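Local atomic coordinates of lysine-sensitive aspartokinase 3 (Escherichia coli, PDB entry 2J0X), a protein that catalyses the ATP-dependent phosphorylation of L-aspartate to 4-phospho-L-aspartate, the first step toward lysine, and is inhibited allosterically by lysine. Residues Thr228-Val233 / Leu304-Thr309; Arg232-Ala237 / Gln438-Leu443; His314-Leu319 / Ser345-Ala350; Ala326-Ile331 / Met372-Leu377. One frame throughout, in Å; residues are numbered along the deposited sequence.

How the contacts relate
The chain first builds the amino acid kinase part, and its loop after strand 216-221 supplies the first segments of contacts 1 and 2. Contact 1 closes where this loop meets strand 299-314. Contact 2 starts from the same residues, Arg232 and Val233, but closes only at the C-terminal helix 433-447. The two touch through Thr229 and Val440, and both join the kinase part to the regulatory part. Contacts 3 and 4 are nested inside the long loop closed by contact 2. They cross each other along the chain. Contact 3 ties the end of strand 299-314 to strand 348-354. Contact 4 packs helix 324-334 against helix 368-375.

Contact 1: residues Thr228-Val233 / Leu304-Thr309; sequences TTDPRV and LRRNQT
A chi1 of 175° turns the Asp230 carboxylate away from its own backbone N and toward Arg306. The Arg306 chain bends at chi3 (-83°) and brings NH2 to the same place. Arg306 NH2 lies 3.2 Å from Asp230 OD2, in a salt bridge whose hydrogen bond is weak. The oxygen sits at the edge of the guanidinium, near its plane. The stronger partner of Arg306 is Glu437 of helix 433-447, bridged to NH1. Asp230 OD1 is busy within its own loop. It accepts a hydrogen bond from the backbone N of Arg232, above the carboxylate plane, which makes an Asx turn. Arg232 NE gives Asp230 OD1 another, on the syn side at 3.1 Å. The carboxylate thus lies between two arginines and probably offsets their charges, since Arg232 NH2 is 3.8 Å from Arg306 NH2. Beside the ions, Val233 CG2 meets Leu304 CD2 at 4.1 Å, and the two side chains cross at about a right angle. Leu304 CD2 also lies over one face of the Arg306 guanidinium, toward its rim. The salt-bridge network joins the loop that carries Arg232, an ATP-binding residue of the amino acid kinase domain, to strand 299-314 of the regulatory sheet.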
loop_
_atom_site.group_PDB
_atom_site.type_symbol
_atom_site.label_atom_id
_atom_site.label_comp_id
_atom_site.label_asym_id
_atom_site.label_seq_id
_atom_site.Cartn_x
_atom_site.Cartn_y
_atom_site.Cartn_z
ATOM N N THR A 228 3.890 25.184 17.094
ATOM C CA THR A 228 3.229 25.326 15.808
ATOM C C THR A 228 4.138 24.868 14.676
ATOM O O THR A 228 3.661 24.438 13.626
ATOM C CB THR A 228 2.807 26.780 15.563
ATOM O OG1 THR A 228 3.952 27.636 15.666
ATOM C CG2 THR A 228 1.773 27.203 16.586
ATOM N N THR A 229 5.446 24.972 14.888
ATOM C CA THR A 229 6.417 24.519 13.895
ATOM C C THR A 229 7.761 24.412 14.576
ATOM O O THR A 229 7.906 24.794 15.741
ATOM C CB THR A 229 6.539 25.487 12.705
ATOM O OG1 THR A 229 5.242 25.753 12.164
ATOM C CG2 THR A 229 7.366 24.864 11.618
ATOM N N ASP A 230 8.737 23.870 13.861
ATOM C CA ASP A 230 10.075 23.714 14.402
ATOM C C ASP A 230 10.636 25.100 14.652
ATOM O O ASP A 230 10.851 25.859 13.716
ATOM C CB ASP A 230 10.946 22.955 13.399
ATOM C CG ASP A 230 12.391 22.857 13.828
ATOM O OD1 ASP A 230 12.661 22.913 15.048
ATOM O OD2 ASP A 230 13.255 22.703 12.938
ATOM N N PRO A 231 10.845 25.462 15.925
ATOM C CA PRO A 231 11.391 26.781 16.236
ATOM C C PRO A 231 12.741 27.006 15.545
ATOM O O PRO A 231 13.148 28.142 15.331
ATOM C CB PRO A 231 11.512 26.742 17.748
ATOM C CG PRO A 231 10.364 25.884 18.148
ATOM C CD PRO A 231 10.444 24.760 17.157
ATOM N N ARG A 232 13.431 25.925 15.194
ATOM C CA ARG A 232 14.721 26.037 14.523
ATOM C C ARG A 232 14.508 26.556 13.115
ATOM O O ARG A 232 15.460 26.994 12.461
ATOM C CB ARG A 232 15.409 24.673 14.412
ATOM C CG ARG A 232 15.839 24.017 15.703
ATOM C CD ARG A 232 16.479 22.668 15.402
ATOM N NE ARG A 232 15.529 21.716 14.832
ATOM C CZ ARG A 232 15.862 20.507 14.390
ATOM N NH1 ARG A 232 17.127 20.105 14.447
ATOM N NH2 ARG A 232 14.932 19.691 13.905
ATOM N N VAL A 233 13.265 26.477 12.638
ATOM C CA VAL A 233 12.937 26.925 11.285
ATOM C C VAL A 233 12.253 28.282 11.269
ATOM O O VAL A 233 12.587 29.138 10.456
ATOM C CB VAL A 233 12.046 25.907 10.552
ATOM C CG1 VAL A 233 11.628 26.461 9.191
ATOM C CG2 VAL A 233 12.805 24.606 10.367
ATOM N N LEU A 304 7.549 19.039 9.974
ATOM C CA LEU A 304 8.599 18.925 8.972
ATOM C C LEU A 304 9.516 17.729 9.254
ATOM O O LEU A 304 10.131 17.650 10.318
ATOM C CB LEU A 304 9.420 20.221 8.934
ATOM C CG LEU A 304 10.492 20.355 7.846
ATOM C CD1 LEU A 304 9.825 20.401 6.487
ATOM C CD2 LEU A 304 11.309 21.612 8.059
ATOM N N ARG A 305 9.575 16.793 8.303
ATOM C CA ARG A 305 10.428 15.611 8.387
ATOM C C ARG A 305 11.278 15.719 7.137
ATOM O O ARG A 305 10.790 15.492 6.032
ATOM C CB ARG A 305 9.610 14.315 8.327
ATOM C CG ARG A 305 8.682 14.072 9.518
ATOM C CD ARG A 305 9.368 13.337 10.673
ATOM N NE ARG A 305 9.694 11.949 10.343
ATOM C CZ ARG A 305 8.800 11.007 10.046
ATOM N NH1 ARG A 305 7.503 11.290 10.033
ATOM N NH2 ARG A 305 9.205 9.774 9.755
ATOM N N ARG A 306 12.542 16.082 7.301
ATOM C CA ARG A 306 13.418 16.231 6.151
ATOM C C ARG A 306 14.096 14.929 5.743
ATOM O O ARG A 306 13.992 13.925 6.438
ATOM C CB ARG A 306 14.444 17.322 6.447
ATOM C CG ARG A 306 13.900 18.728 6.215
ATOM C CD ARG A 306 14.688 19.811 6.952
ATOM N NE ARG A 306 14.256 19.955 8.343
ATOM C CZ ARG A 306 14.664 20.922 9.164
ATOM N NH1 ARG A 306 15.521 21.844 8.740
ATOM N NH2 ARG A 306 14.208 20.972 10.411
ATOM N N ASN A 307 14.767 14.952 4.595
ATOM C CA ASN A 307 15.472 13.782 4.072
ATOM C C ASN A 307 14.666 12.487 4.056
ATOM O O ASN A 307 15.037 11.503 4.696
ATOM C CB ASN A 307 16.774 13.567 4.847
ATOM C CG ASN A 307 17.769 14.682 4.614
ATOM O OD1 ASN A 307 17.509 15.837 4.951
ATOM N ND2 ASN A 307 18.916 14.345 4.023
ATOM N N GLN A 308 13.567 12.499 3.310
ATOM C CA GLN A 308 12.708 11.329 3.179
ATOM C C GLN A 308 13.025 10.720 1.818
ATOM O O GLN A 308 13.247 11.443 0.842
ATOM C CB GLN A 308 11.237 11.748 3.252
ATOM C CG GLN A 308 10.850 12.430 4.558
ATOM C CD GLN A 308 10.743 11.460 5.723
ATOM O OE1 GLN A 308 9.910 10.544 5.725
ATOM N NE2 GLN A 308 11.583 11.660 6.727
ATOM N N THR A 309 13.050 9.395 1.756
ATOM C CA THR A 309 13.360 8.708 0.518
ATOM C C THR A 309 12.075 8.234 -0.143
ATOM O O THR A 309 11.246 7.568 0.486
ATOM C CB THR A 309 14.338 7.542 0.808
ATOM O OG1 THR A 309 15.562 8.082 1.336
ATOM C CG2 THR A 309 14.631 6.739 -0.447
#

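Contact 2: residues Arg232-Ala237 / Gln438-Leu443; sequences RVVSAA and QVVQKL
Within residues 232-237, Val233 is the first to meet the helix, and it presents both a methyl and its carbonyl to Val440 and Gln441. With chi1 at 175°, Val233 CG1 is turned opposite its own backbone N and points at the helix. There Val233 CG1 touches Val440 CG1 at 3.9 Å, and the two valine side chains cross at about a right angle. Val233 CG1 also lies 4.0 Å from Gln441 CG, so it rests between two successive residues of the helix. The carbonyl of Val233 takes the polar link. Gln441 NE2 donates to Val233 O at 3.1 Å, with an N-H...O angle of 163°. The approach is nearly along the C=O axis, and the oxygen lies close to the plane of the glutamine amide. Gln441 starts from a CB that does not face the loop. Its extended chain carries the amide across to the carbonyl.

This loop belongs to the amino acid kinase domain. Helix 433-447 is the C-terminal helix of the regulatory ACT part, so the contact is an interdomain one. On the helix side, Val440 also packs against Leu304 of strand 299-314 and against Thr229. It therefore sits where loop, helix and sheet come together.

Val234 follows with a second methyl. Val234 CG1 is 4.1 Å from Val440 CG1 and 4.0 Å from Gln441 CA, so it lies against the helix backbone as well as a side chain. Val234 also touches His444, one turn further along the helix. From Val234 to Ala237 the chain makes a type I beta turn and moves off the helix.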
loop_
_atom_site.group_PDB
_atom_site.type_symbol
_atom_site.label_atom_id
_atom_site.label_comp_id
_atom_site.label_asym_id
_atom_site.label_seq_id
_atom_site.Cartn_x
_atom_site.Cartn_y
_atom_site.Cartn_z
ATOM N N ARG A 232 13.431 25.925 15.194
ATOM C CA ARG A 232 14.721 26.037 14.523
ATOM C C ARG A 232 14.508 26.556 13.115
ATOM O O ARG A 232 15.460 26.994 12.461
ATOM C CB ARG A 232 15.409 24.673 14.412
ATOM C CG ARG A 232 15.839 24.017 15.703
ATOM C CD ARG A 232 16.479 22.668 15.402
ATOM N NE ARG A 232 15.529 21.716 14.832
ATOM C CZ ARG A 232 15.862 20.507 14.390
ATOM N NH1 ARG A 232 17.127 20.105 14.447
ATOM N NH2 ARG A 232 14.932 19.691 13.905
ATOM N N VAL A 233 13.265 26.477 12.638
ATOM C CA VAL A 233 12.937 26.925 11.285
ATOM C C VAL A 233 12.253 28.282 11.269
ATOM O O VAL A 233 12.587 29.138 10.456
ATOM C CB VAL A 233 12.046 25.907 10.552
ATOM C CG1 VAL A 233 11.628 26.461 9.191
ATOM C CG2 VAL A 233 12.805 24.606 10.367
ATOM N N VAL A 234 11.284 28.475 12.154
ATOM C CA VAL A 234 10.594 29.762 12.246
ATOM C C VAL A 234 10.506 30.141 13.726
ATOM O O VAL A 234 9.612 29.712 14.452
ATOM C CB VAL A 234 9.180 29.720 11.551
ATOM C CG1 VAL A 234 9.094 28.519 10.619
ATOM C CG2 VAL A 234 8.061 29.712 12.555
ATOM N N SER A 235 11.480 30.928 14.173
ATOM C CA SER A 235 11.549 31.347 15.567
ATOM C C SER A 235 10.228 31.872 16.110
ATOM O O SER A 235 9.968 31.783 17.306
ATOM C CB SER A 235 12.639 32.401 15.756
ATOM O OG SER A 235 12.399 33.523 14.932
ATOM N N ALA A 236 9.390 32.416 15.238
ATOM C CA ALA A 236 8.099 32.936 15.664
ATOM C C ALA A 236 7.177 31.800 16.134
ATOM O O ALA A 236 6.060 32.033 16.597
ATOM C CB ALA A 236 7.456 33.689 14.514
ATOM N N ALA A 237 7.654 30.569 16.001
ATOM C CA ALA A 237 6.887 29.391 16.395
ATOM C C ALA A 237 6.360 29.520 17.816
ATOM O O ALA A 237 7.136 29.648 18.757
ATOM C CB ALA A 237 7.757 28.149 16.273
ATOM N N GLN A 438 11.726 27.305 3.152
ATOM C CA GLN A 438 10.959 28.447 2.679
ATOM C C GLN A 438 9.475 28.110 2.736
ATOM O O GLN A 438 8.671 28.921 3.193
ATOM C CB GLN A 438 11.336 28.817 1.248
ATOM C CG GLN A 438 10.452 29.911 0.672
ATOM C CD GLN A 438 10.836 30.304 -0.738
ATOM O OE1 GLN A 438 10.244 31.214 -1.322
ATOM N NE2 GLN A 438 11.832 29.621 -1.296
ATOM N N VAL A 439 9.117 26.912 2.271
ATOM C CA VAL A 439 7.720 26.481 2.282
ATOM C C VAL A 439 7.157 26.543 3.692
ATOM O O VAL A 439 6.112 27.157 3.926
ATOM C CB VAL A 439 7.550 25.052 1.765
ATOM C CG1 VAL A 439 6.088 24.628 1.895
ATOM C CG2 VAL A 439 7.997 24.974 0.324
ATOM N N VAL A 440 7.849 25.907 4.632
ATOM C CA VAL A 440 7.405 25.924 6.016
ATOM C C VAL A 440 7.267 27.368 6.514
ATOM O O VAL A 440 6.219 27.763 7.024
ATOM C CB VAL A 440 8.389 25.155 6.923
ATOM C CG1 VAL A 440 7.955 25.262 8.379
ATOM C CG2 VAL A 440 8.452 23.695 6.492
ATOM N N GLN A 441 8.316 28.164 6.347
ATOM C CA GLN A 441 8.272 29.547 6.808
ATOM C C GLN A 441 7.098 30.313 6.243
ATOM O O GLN A 441 6.412 31.023 6.972
ATOM C CB GLN A 441 9.546 30.289 6.434
ATOM C CG GLN A 441 10.780 29.748 7.068
ATOM C CD GLN A 441 11.949 30.644 6.810
ATOM O OE1 GLN A 441 12.132 31.133 5.693
ATOM N NE2 GLN A 441 12.757 30.874 7.836
ATOM N N LYS A 442 6.879 30.186 4.939
ATOM C CA LYS A 442 5.780 30.899 4.303
ATOM C C LYS A 442 4.424 30.361 4.733
ATOM O O LYS A 442 3.510 31.125 5.044
ATOM C CB LYS A 442 5.883 30.840 2.774
ATOM C CG LYS A 442 4.684 31.494 2.100
ATOM C CD LYS A 442 5.023 32.221 0.800
ATOM C CE LYS A 442 3.816 33.049 0.324
ATOM N NZ LYS A 442 4.052 33.815 -0.936
ATOM N N LEU A 443 4.296 29.044 4.745
ATOM C CA LEU A 443 3.043 28.421 5.132
ATOM C C LEU A 443 2.694 28.788 6.574
ATOM O O LEU A 443 1.522 28.974 6.915
ATOM C CB LEU A 443 3.164 26.905 4.974
ATOM C CG LEU A 443 2.073 26.168 4.202
ATOM C CD1 LEU A 443 2.704 25.052 3.403
ATOM C CD2 LEU A 443 1.035 25.631 5.161
#

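Contact 3: residues His314-Leu319 / Ser345-Ala350; sequences HSLNML and SEVSVA. With LYS (lysine), chain D.
Met318 and Val347 meet inside the ACT domain that binds the inhibitor lysine at the dimer interface. Here the loop after strand 299-314 folds over the start of strand 348-354. The Met318 side chain passes beside the backbone of Val347 and Ser348, with SD 3.4 Å from Ser348 N. Its CG lies between the backbone N and the carbonyl carbon (chi1 55°), and the bend at chi3 turns CE toward Val349. Nearer its root, Met318 also meets the ligand, with CB 3.7 Å from CG of the bound lysine.

Val347 spreads its two methyls to different neighbours. Val347 CG1 is 3.7 Å from Leu319 CG, and these side chains lie obliquely to each other. Val347 CG2 is 3.6 Å from His314 CE1. The His314 and Val347 side chains run side by side and point the same way. Ser348 CB stands at the edge of the imidazole. His314 and Ser348 form an antiparallel non-hydrogen-bonded pair. Beyond it, Ser315 N donates to Val347 O with an almost straight N-H...O angle of 178°.

Glu250 OE1 of the second subunit is hydrogen-bonded to Ser345 OG and Glu346 N. Val339 and Ser338 of the second subunit bind the inhibitor, so the site is shared by the dimer. Within this contact the ligand is held at both ends. The alpha-amino N of the bound lysine donates to Met318 O at 3.1 Å. NZ of the bound lysine reaches Glu346 O at 2.7 Å and, more weakly, Ser345 O at 2.8 Å.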
loop_
_atom_site.group_PDB
_atom_site.type_symbol
_atom_site.label_atom_id
_atom_site.label_comp_id
_atom_site.label_asym_id
_atom_site.label_seq_id
_atom_site.Cartn_x
_atom_site.Cartn_y
_atom_site.Cartn_z
ATOM N N HIS A 314 6.856 1.024 -10.503
ATOM C CA HIS A 314 6.125 1.022 -11.764
ATOM C C HIS A 314 6.016 -0.368 -12.389
ATOM O O HIS A 314 6.996 -1.102 -12.394
ATOM C CB HIS A 314 6.842 1.942 -12.745
ATOM C CG HIS A 314 6.283 1.884 -14.130
ATOM N ND1 HIS A 314 5.096 2.491 -14.479
ATOM C CD2 HIS A 314 6.716 1.239 -15.239
ATOM C CE1 HIS A 314 4.821 2.221 -15.743
ATOM N NE2 HIS A 314 5.788 1.462 -16.226
ATOM N N SER A 315 4.840 -0.716 -12.924
ATOM C CA SER A 315 4.633 -2.013 -13.567
ATOM C C SER A 315 3.216 -2.180 -14.117
ATOM O O SER A 315 2.230 -2.221 -13.366
ATOM C CB SER A 315 4.947 -3.149 -12.596
ATOM O OG SER A 315 5.026 -4.377 -13.288
ATOM N N LEU A 316 3.131 -2.293 -15.440
ATOM C CA LEU A 316 1.860 -2.430 -16.133
ATOM C C LEU A 316 1.046 -3.603 -15.588
ATOM O O LEU A 316 -0.168 -3.677 -15.788
ATOM C CB LEU A 316 2.107 -2.628 -17.636
ATOM C CG LEU A 316 2.938 -1.652 -18.483
ATOM C CD1 LEU A 316 2.314 -0.270 -18.502
ATOM C CD2 LEU A 316 4.340 -1.585 -17.927
ATOM N N ASN A 317 1.714 -4.502 -14.877
ATOM C CA ASN A 317 1.057 -5.686 -14.352
ATOM C C ASN A 317 0.233 -5.509 -13.081
ATOM O O ASN A 317 -0.500 -6.423 -12.690
ATOM C CB ASN A 317 2.100 -6.781 -14.152
ATOM C CG ASN A 317 2.987 -6.960 -15.369
ATOM O OD1 ASN A 317 2.504 -7.009 -16.506
ATOM N ND2 ASN A 317 4.294 -7.064 -15.139
ATOM N N MET A 318 0.344 -4.354 -12.428
ATOM C CA MET A 318 -0.441 -4.143 -11.222
ATOM C C MET A 318 -1.873 -3.809 -11.604
ATOM O O MET A 318 -2.806 -4.005 -10.820
ATOM C CB MET A 318 0.177 -3.046 -10.339
ATOM C CG MET A 318 0.422 -1.687 -10.970
ATOM S SD MET A 318 1.040 -0.473 -9.711
ATOM C CE MET A 318 2.797 -0.904 -9.683
ATOM N N LEU A 319 -2.034 -3.350 -12.839
ATOM C CA LEU A 319 -3.340 -2.985 -13.374
ATOM C C LEU A 319 -4.335 -4.139 -13.334
ATOM O O LEU A 319 -4.184 -5.105 -14.072
ATOM C CB LEU A 319 -3.190 -2.515 -14.819
ATOM C CG LEU A 319 -3.737 -1.134 -15.190
ATOM C CD1 LEU A 319 -3.683 -0.970 -16.696
ATOM C CD2 LEU A 319 -5.159 -0.984 -14.710
ATOM N N SER A 345 -1.092 5.651 -8.786
ATOM C CA SER A 345 -1.535 6.081 -10.098
ATOM C C SER A 345 -2.101 4.782 -10.648
ATOM O O SER A 345 -2.189 3.798 -9.924
ATOM C CB SER A 345 -0.361 6.568 -10.961
ATOM O OG SER A 345 0.066 5.584 -11.877
ATOM N N GLU A 346 -2.478 4.761 -11.915
ATOM C CA GLU A 346 -3.036 3.547 -12.469
ATOM C C GLU A 346 -2.045 2.388 -12.478
ATOM O O GLU A 346 -2.356 1.301 -11.978
ATOM C CB GLU A 346 -3.556 3.804 -13.889
ATOM C CG GLU A 346 -4.857 4.581 -13.935
ATOM C CD GLU A 346 -5.965 3.908 -13.143
ATOM O OE1 GLU A 346 -5.836 3.792 -11.903
ATOM O OE2 GLU A 346 -6.966 3.492 -13.763
ATOM N N VAL A 347 -0.858 2.615 -13.038
ATOM C CA VAL A 347 0.144 1.551 -13.127
ATOM C C VAL A 347 1.424 1.822 -12.368
ATOM O O VAL A 347 2.488 1.331 -12.750
ATOM C CB VAL A 347 0.564 1.250 -14.597
ATOM C CG1 VAL A 347 -0.643 0.798 -15.411
ATOM C CG2 VAL A 347 1.236 2.470 -15.213
ATOM N N SER A 348 1.325 2.576 -11.280
ATOM C CA SER A 348 2.506 2.910 -10.504
ATOM C C SER A 348 2.132 3.316 -9.088
ATOM O O SER A 348 1.079 3.908 -8.866
ATOM C CB SER A 348 3.244 4.057 -11.197
ATOM O OG SER A 348 4.428 4.406 -10.517
ATOM N N VAL A 349 3.001 2.988 -8.137
ATOM C CA VAL A 349 2.793 3.329 -6.736
ATOM C C VAL A 349 4.073 3.932 -6.157
ATOM O O VAL A 349 5.169 3.422 -6.389
ATOM C CB VAL A 349 2.431 2.099 -5.892
ATOM C CG1 VAL A 349 3.527 1.058 -6.004
ATOM C CG2 VAL A 349 2.274 2.508 -4.439
ATOM N N ALA A 350 3.927 5.023 -5.409
ATOM C CA ALA A 350 5.068 5.697 -4.788
ATOM C C ALA A 350 4.892 5.750 -3.279
ATOM O O ALA A 350 3.832 6.134 -2.774
ATOM C CB ALA A 350 5.222 7.117 -5.329
HETATM N N LYS D . -4.284 -3.396 -8.219
HETATM C CA LYS D . -3.011 -3.700 -7.544
HETATM C C LYS D . -3.265 -4.493 -6.277
HETATM O O LYS D . -2.431 -5.282 -5.813
HETATM C CB LYS D . -2.267 -2.415 -7.181
HETATM C CG LYS D . -2.244 -1.284 -8.182
HETATM C CD LYS D . -2.140 0.060 -7.489
HETATM C CE LYS D . -2.111 1.246 -8.440
HETATM N NZ LYS D . -3.248 1.289 -9.402
HETATM O OXT LYS D . -4.409 -4.318 -5.649
#

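Contact 4: residues Ala326-Ile331 / Met372-Leu377; sequences AEVFGI and MELSAL
Ile331 and Val328 meet Leu374 where two helices of the ACT domain pack together on one face of its antiparallel sheet. Helix 324-334 brings the ridge, and helix 368-375 with the residues after it forms the hollow. Ile331 is the main bump. Ile331 CD1 comes up against Glu373, 3.5 Å from Glu373 O and close to Glu373 CB. The side chains of Ile331 and Glu373 slide past each other in opposite directions. The Glu373 carboxylate is held by Arg334 and His335, further along the chain from Ile331. Leu374 answers with a bump of its own. Leu374 CD2 fits between Val328 CG1 at 3.9 Å and Ile331 CG2 at 4.0 Å, two residues one helical turn apart. Val328 and Leu374 also touch strand 299-314, so this part of the contact faces the sheet. Phe329 lies on another side of its helix and meets Phe329 of the second subunit. At the outer edge, Glu327 reaches across toward Leu377. A chi1 of -179° and a chain extended beyond CG carry its carboxylate there. Leu377 CD1 lies over the flat of the Glu327 carboxylate, 3.3 Å from Glu327 CD.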
loop_
_atom_site.group_PDB
_atom_site.type_symbol
_atom_site.label_atom_id
_atom_site.label_comp_id
_atom_site.label_asym_id
_atom_site.label_seq_id
_atom_site.Cartn_x
_atom_site.Cartn_y
_atom_site.Cartn_z
ATOM N N ALA A 326 0.185 -6.649 -2.007
ATOM C CA ALA A 326 0.283 -7.590 -0.906
ATOM C C ALA A 326 1.697 -8.151 -0.885
ATOM O O ALA A 326 2.303 -8.314 0.176
ATOM C CB ALA A 326 -0.726 -8.718 -1.086
ATOM N N GLU A 327 2.224 -8.426 -2.072
ATOM C CA GLU A 327 3.563 -8.994 -2.195
ATOM C C GLU A 327 4.663 -7.970 -1.998
ATOM O O GLU A 327 5.666 -8.243 -1.346
ATOM C CB GLU A 327 3.755 -9.669 -3.558
ATOM C CG GLU A 327 5.141 -10.293 -3.715
ATOM C CD GLU A 327 5.310 -11.126 -4.982
ATOM O OE1 GLU A 327 6.413 -11.690 -5.164
ATOM O OE2 GLU A 327 4.357 -11.222 -5.788
ATOM N N VAL A 328 4.486 -6.791 -2.572
ATOM C CA VAL A 328 5.496 -5.759 -2.433
ATOM C C VAL A 328 5.682 -5.373 -0.969
ATOM O O VAL A 328 6.808 -5.263 -0.487
ATOM C CB VAL A 328 5.134 -4.507 -3.257
ATOM C CG1 VAL A 328 6.209 -3.443 -3.092
ATOM C CG2 VAL A 328 4.988 -4.880 -4.722
ATOM N N PHE A 329 4.587 -5.164 -0.250
ATOM C CA PHE A 329 4.720 -4.804 1.151
ATOM C C PHE A 329 5.195 -6.000 1.962
ATOM O O PHE A 329 5.840 -5.838 2.994
ATOM C CB PHE A 329 3.407 -4.253 1.686
ATOM C CG PHE A 329 3.052 -2.925 1.108
ATOM C CD1 PHE A 329 1.941 -2.779 0.293
ATOM C CD2 PHE A 329 3.854 -1.819 1.352
ATOM C CE1 PHE A 329 1.636 -1.548 -0.270
ATOM C CE2 PHE A 329 3.555 -0.587 0.792
ATOM C CZ PHE A 329 2.448 -0.455 -0.018
ATOM N N GLY A 330 4.884 -7.202 1.492
ATOM C CA GLY A 330 5.354 -8.374 2.196
ATOM C C GLY A 330 6.870 -8.299 2.134
ATOM O O GLY A 330 7.558 -8.388 3.153
ATOM N N ILE A 331 7.390 -8.120 0.921
ATOM C CA ILE A 331 8.827 -8.005 0.722
ATOM C C ILE A 331 9.380 -6.915 1.624
ATOM O O ILE A 331 10.342 -7.133 2.365
ATOM C CB ILE A 331 9.196 -7.604 -0.725
ATOM C CG1 ILE A 331 8.948 -8.761 -1.684
ATOM C CG2 ILE A 331 10.671 -7.193 -0.795
ATOM C CD1 ILE A 331 9.468 -8.483 -3.079
ATOM N N MET A 372 16.581 -5.957 -5.646
ATOM C CA MET A 372 16.536 -7.069 -6.572
ATOM C C MET A 372 15.191 -7.774 -6.408
ATOM O O MET A 372 14.504 -8.038 -7.394
ATOM C CB MET A 372 17.706 -8.022 -6.318
ATOM C CG MET A 372 17.858 -9.112 -7.373
ATOM S SD MET A 372 19.595 -9.557 -7.685
ATOM C CE MET A 372 19.529 -10.095 -9.441
ATOM N N GLU A 373 14.805 -8.039 -5.162
ATOM C CA GLU A 373 13.544 -8.704 -4.866
ATOM C C GLU A 373 12.383 -7.918 -5.484
ATOM O O GLU A 373 11.433 -8.498 -6.023
ATOM C CB GLU A 373 13.376 -8.808 -3.342
ATOM C CG GLU A 373 13.090 -10.222 -2.812
ATOM C CD GLU A 373 13.428 -10.371 -1.335
ATOM O OE1 GLU A 373 14.601 -10.132 -0.969
ATOM O OE2 GLU A 373 12.530 -10.726 -0.539
ATOM N N LEU A 374 12.485 -6.592 -5.411
ATOM C CA LEU A 374 11.464 -5.686 -5.940
ATOM C C LEU A 374 11.479 -5.597 -7.459
ATOM O O LEU A 374 10.455 -5.786 -8.124
ATOM C CB LEU A 374 11.660 -4.276 -5.366
ATOM C CG LEU A 374 11.393 -4.060 -3.874
ATOM C CD1 LEU A 374 11.744 -2.640 -3.507
ATOM C CD2 LEU A 374 9.931 -4.343 -3.554
ATOM N N SER A 375 12.646 -5.290 -8.006
ATOM C CA SER A 375 12.783 -5.165 -9.449
ATOM C C SER A 375 12.193 -6.375 -10.141
ATOM O O SER A 375 11.777 -6.304 -11.289
ATOM C CB SER A 375 14.257 -5.027 -9.834
ATOM O OG SER A 375 14.806 -3.830 -9.305
ATOM N N ALA A 376 12.162 -7.487 -9.422
ATOM C CA ALA A 376 11.633 -8.730 -9.945
ATOM C C ALA A 376 10.183 -8.586 -10.374
ATOM O O ALA A 376 9.650 -9.455 -11.066
ATOM C CB ALA A 376 11.763 -9.826 -8.895
ATOM N N LEU A 377 9.535 -7.498 -9.981
ATOM C CA LEU A 377 8.149 -7.351 -10.371
ATOM C C LEU A 377 7.700 -5.923 -10.573
ATOM O O LEU A 377 6.513 -5.620 -10.486
ATOM C CB LEU A 377 7.250 -8.085 -9.363
ATOM C CG LEU A 377 7.398 -7.892 -7.853
ATOM C CD1 LEU A 377 6.555 -8.957 -7.164
ATOM C CD2 LEU A 377 8.840 -8.034 -7.416
#